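PHD finger protein 3 (Homo sapiens, PDB 6IC9) reads the phosphorylated C-terminal domain of RNA polymerase II through its SPOC domain and regulates neuronal gene expression. Local coordinates at residues V114-I120 with L148-R154. Residues are numbered along the deposited sequence; the frame is centred on the assembly and turned at random. Where two conformers were deposited one is given.
Sequences VKDMYLI and LLGLIIR
M117 and I152 form a non-hydrogen-bonded antiparallel pair whose side chains run alongside each other. With CG anti to the backbone N (chi1 -179°) and the chain extended beyond it, M117 carries CE to 3.7 Å from I152 CD1, while SD passes 3.9 Å from I152 CG1. CE also ends 4.2 Å from G150 CA, where a side chain on the glycine would collide with it. Replacing M117 by an alanine is likely to open a gap beside I152 and leave its CG1-CD1 arm free to turn. On the other face I120 CD1 crosses to L151 CB at 3.9 Å, and L151 CD2 meets Y118 CD2 obliquely at 4.2 Å; helix 57-70 packs there through W61 and Y63. Y118 and L151 exchange two nearly straight backbone bonds (167° at each hydrogen). Toward K115, I153 O accepts K115 N at 2.8 Å and, weakly, D116 N at 3.4 Å. I153 CB packs 3.7 Å from D116 OD1, an oxygen engaged by a hydrogen bond with Y63 OH. K115 and D116 opposite I153 make a classic beta bulge, and there K115 NZ hydrogen-bonds the backbone of the phosphorylated peptide and D116 OD2 one of its polar side chains, on the SPOC domain's beta-sheet.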
ATOM      1  N   VAL A 114      -5.218  -3.574  11.428  1.00 34.77           N
ATOM      2  CA  VAL A 114      -4.491  -2.586  10.650  1.00 34.45           C
ATOM      3  C   VAL A 114      -5.069  -1.201  10.924  1.00 30.43           C
ATOM      4  O   VAL A 114      -6.257  -0.923  10.691  1.00 30.96           O
ATOM      5  CB  VAL A 114      -4.382  -2.924   9.146  1.00 38.27           C
ATOM      6  CG1 VAL A 114      -4.792  -4.292   8.804  1.00 34.12           C
ATOM      7  CG2 VAL A 114      -4.868  -1.848   8.224  1.00 38.08           C
ATOM      8  N   LYS A 115      -4.186  -0.339  11.416  1.00 30.52           N
ATOM      9  CA  LYS A 115      -4.539   1.039  11.724  1.00 32.12           C
ATOM     10  C   LYS A 115      -4.700   1.844  10.444  1.00 29.60           C
ATOM     11  O   LYS A 115      -5.595   2.692  10.348  1.00 30.16           O
ATOM     12  CB  LYS A 115      -3.440   1.630  12.624  1.00 34.12           C
ATOM     13  CG  LYS A 115      -3.732   3.033  13.209  1.00 34.15           C
ATOM     14  CD  LYS A 115      -2.511   3.542  14.003  1.00 38.87           C
ATOM     15  CE  LYS A 115      -2.918   4.715  14.962  1.00 37.71           C
ATOM     16  NZ  LYS A 115      -3.630   5.735  14.181  1.00 37.07           N
ATOM     17  N   ASP A 116      -3.810   1.617   9.462  1.00 28.09           N
ATOM     18  CA  ASP A 116      -3.786   2.393   8.216  1.00 27.25           C
ATOM     19  C   ASP A 116      -3.177   1.557   7.102  1.00 27.68           C
ATOM     20  O   ASP A 116      -2.293   0.728   7.342  1.00 28.45           O
ATOM     21  CB  ASP A 116      -2.911   3.676   8.266  1.00 25.17           C
ATOM     22  CG  ASP A 116      -3.144   4.515   9.501  1.00 34.16           C
ATOM     23  OD1 ASP A 116      -2.392   4.330  10.488  1.00 35.67           O
ATOM     24  OD2 ASP A 116      -4.046   5.354   9.456  1.00 32.02           O
ATOM     25  N   MET A 117      -3.666   1.773   5.896  1.00 24.17           N
ATOM     26  CA  MET A 117      -3.027   1.188   4.729  1.00 23.66           C
ATOM     27  C   MET A 117      -3.042   2.202   3.593  1.00 25.00           C
ATOM     28  O   MET A 117      -4.100   2.735   3.240  1.00 26.53           O
ATOM     29  CB  MET A 117      -3.709  -0.116   4.312  1.00 28.62           C
ATOM     30  CG  MET A 117      -3.011  -0.732   3.096  1.00 31.61           C
ATOM     31  SD  MET A 117      -3.511  -2.474   2.970  1.00 38.90           S
ATOM     32  CE  MET A 117      -2.436  -2.998   1.673  1.00 38.97           C
ATOM     33  N   TYR A 118      -1.875   2.481   3.042  1.00 23.95           N
ATOM     34  CA  TYR A 118      -1.746   3.426   1.934  1.00 23.32           C
ATOM     35  C   TYR A 118      -1.251   2.700   0.697  1.00 25.12           C
ATOM     36  O   TYR A 118      -0.481   1.737   0.790  1.00 27.00           O
ATOM     37  CB  TYR A 118      -0.753   4.551   2.267  1.00 25.69           C
ATOM     38  CG  TYR A 118      -1.206   5.322   3.506  1.00 26.81           C
ATOM     39  CD1 TYR A 118      -2.315   6.165   3.436  1.00 25.36           C
ATOM     40  CD2 TYR A 118      -0.555   5.126   4.743  1.00 27.68           C
ATOM     41  CE1 TYR A 118      -2.770   6.837   4.594  1.00 27.63           C
ATOM     42  CE2 TYR A 118      -0.969   5.811   5.894  1.00 25.40           C
ATOM     43  CZ  TYR A 118      -2.080   6.632   5.805  1.00 30.09           C
ATOM     44  OH  TYR A 118      -2.469   7.278   6.949  1.00 28.30           O
ATOM     45  N   LEU A 119      -1.676   3.170  -0.470  0.55 24.34           N
ATOM     46  CA  LEU A 119      -1.279   2.592  -1.748  0.55 23.13           C
ATOM     47  C   LEU A 119      -0.384   3.582  -2.440  0.55 24.69           C
ATOM     48  O   LEU A 119      -0.831   4.689  -2.758  0.55 24.15           O
ATOM     49  CB  LEU A 119      -2.501   2.304  -2.624  0.55 25.35           C
ATOM     50  CG  LEU A 119      -2.506   1.266  -3.742  0.55 29.53           C
ATOM     51  CD1 LEU A 119      -2.303  -0.210  -3.226  0.55 25.80           C
ATOM     52  CD2 LEU A 119      -3.911   1.361  -4.366  0.55 25.81           C
ATOM     53  N   ILE A 120       0.852   3.169  -2.711  1.00 25.07           N
ATOM     54  CA  ILE A 120       1.926   4.030  -3.171  1.00 25.59           C
ATOM     55  C   ILE A 120       2.288   3.650  -4.608  1.00 24.58           C
ATOM     56  O   ILE A 120       2.688   2.516  -4.859  1.00 26.59           O
ATOM     57  CB  ILE A 120       3.143   3.894  -2.244  1.00 23.32           C
ATOM     58  CG1 ILE A 120       2.778   4.458  -0.868  1.00 30.10           C
ATOM     59  CG2 ILE A 120       4.373   4.648  -2.898  1.00 26.10           C
ATOM     60  CD1 ILE A 120       3.897   4.243   0.200  1.00 31.62           C
ATOM     61  N   LEU A 148       2.530  -0.842  -7.714  1.00 27.35           N
ATOM     62  CA  LEU A 148       1.727  -0.357  -6.588  1.00 22.74           C
ATOM     63  C   LEU A 148       2.260  -1.063  -5.362  1.00 25.21           C
ATOM     64  O   LEU A 148       2.315  -2.308  -5.333  1.00 25.40           O
ATOM     65  CB  LEU A 148       0.231  -0.713  -6.781  1.00 22.04           C
ATOM     66  CG  LEU A 148      -0.458   0.106  -7.885  1.00 22.43           C
ATOM     67  CD1 LEU A 148      -1.862  -0.475  -8.123  1.00 24.95           C
ATOM     68  CD2 LEU A 148      -0.589   1.609  -7.512  1.00 26.90           C
ATOM     69  N   LEU A 149       2.709  -0.281  -4.364  1.00 25.45           N
ATOM     70  CA  LEU A 149       3.093  -0.794  -3.065  1.00 23.98           C
ATOM     71  C   LEU A 149       1.975  -0.551  -2.066  1.00 26.75           C
ATOM     72  O   LEU A 149       1.239   0.423  -2.180  1.00 26.40           O
ATOM     73  CB  LEU A 149       4.357  -0.011  -2.625  1.00 27.48           C
ATOM     74  CG  LEU A 149       5.773  -0.553  -2.891  1.00 38.73           C
ATOM     75  CD1 LEU A 149       5.999  -1.205  -4.229  1.00 34.39           C
ATOM     76  CD2 LEU A 149       6.859   0.535  -2.553  1.00 31.62           C
ATOM     77  N   GLY A 150       1.892  -1.397  -1.051  1.00 24.84           N
ATOM     78  CA  GLY A 150       1.039  -1.157   0.096  1.00 24.61           C
ATOM     79  C   GLY A 150       1.920  -0.887   1.310  1.00 26.39           C
ATOM     80  O   GLY A 150       2.771  -1.700   1.659  1.00 26.95           O
ATOM     81  N   LEU A 151       1.672   0.238   1.959  1.00 21.68           N
ATOM     82  CA  LEU A 151       2.314   0.596   3.235  1.00 23.35           C
ATOM     83  C   LEU A 151       1.298   0.318   4.312  1.00 24.10           C
ATOM     84  O   LEU A 151       0.261   0.975   4.354  1.00 25.63           O
ATOM     85  CB  LEU A 151       2.707   2.078   3.200  1.00 27.03           C
ATOM     86  CG  LEU A 151       3.146   2.678   4.522  1.00 28.23           C
ATOM     87  CD1 LEU A 151       4.358   1.935   4.949  1.00 26.84           C
ATOM     88  CD2 LEU A 151       3.463   4.186   4.257  1.00 30.10           C
ATOM     89  N   ILE A 152       1.574  -0.663   5.181  1.00 25.06           N
ATOM     90  CA  ILE A 152       0.588  -1.154   6.130  1.00 27.31           C
ATOM     91  C   ILE A 152       1.070  -0.869   7.556  1.00 30.55           C
ATOM     92  O   ILE A 152       2.151  -1.328   7.961  1.00 28.82           O
ATOM     93  CB  ILE A 152       0.325  -2.663   5.930  1.00 30.41           C
ATOM     94  CG1 ILE A 152       0.066  -2.921   4.427  1.00 30.24           C
ATOM     95  CG2 ILE A 152      -0.860  -3.123   6.762  1.00 28.84           C
ATOM     96  CD1 ILE A 152      -0.011  -4.413   4.104  1.00 29.87           C
ATOM     97  N   ILE A 153       0.278  -0.105   8.296  0.57 29.54           N
ATOM     98  CA  ILE A 153       0.516   0.181   9.714  0.57 31.03           C
ATOM     99  C   ILE A 153      -0.339  -0.769  10.541  0.57 33.33           C
ATOM    100  O   ILE A 153      -1.570  -0.689  10.498  0.57 30.85           O
ATOM    101  CB  ILE A 153       0.149   1.635  10.060  0.57 30.24           C
ATOM    102  CG1 ILE A 153       0.693   2.597   9.000  0.57 29.59           C
ATOM    103  CG2 ILE A 153       0.610   1.985  11.507  0.57 32.02           C
ATOM    104  CD1 ILE A 153       2.208   2.495   8.823  0.57 30.53           C
ATOM    105  N   ARG A 154       0.296  -1.644  11.328  1.00 32.73           N
ATOM    106  CA  ARG A 154      -0.430  -2.599  12.161  1.00 34.87           C
ATOM    107  C   ARG A 154      -0.179  -2.371  13.659  1.00 36.33           C
ATOM    108  O   ARG A 154       0.852  -1.844  14.075  1.00 38.26           O
ATOM    109  CB  ARG A 154      -0.032  -4.018  11.771  1.00 40.19           C
ATOM    110  CG  ARG A 154       0.099  -4.112  10.217  1.00 46.40           C
ATOM    111  CD  ARG A 154       1.015  -5.242   9.735  1.00 49.06           C
ATOM    112  NE  ARG A 154       0.261  -6.453   9.902  1.00 40.62           N
ATOM    113  CZ  ARG A 154       0.713  -7.694   9.753  1.00 39.78           C
ATOM    114  NH1 ARG A 154       1.972  -7.963   9.416  1.00 37.02           N
ATOM    115  NH2 ARG A 154      -0.150  -8.668   9.939  1.00 34.94           N
TER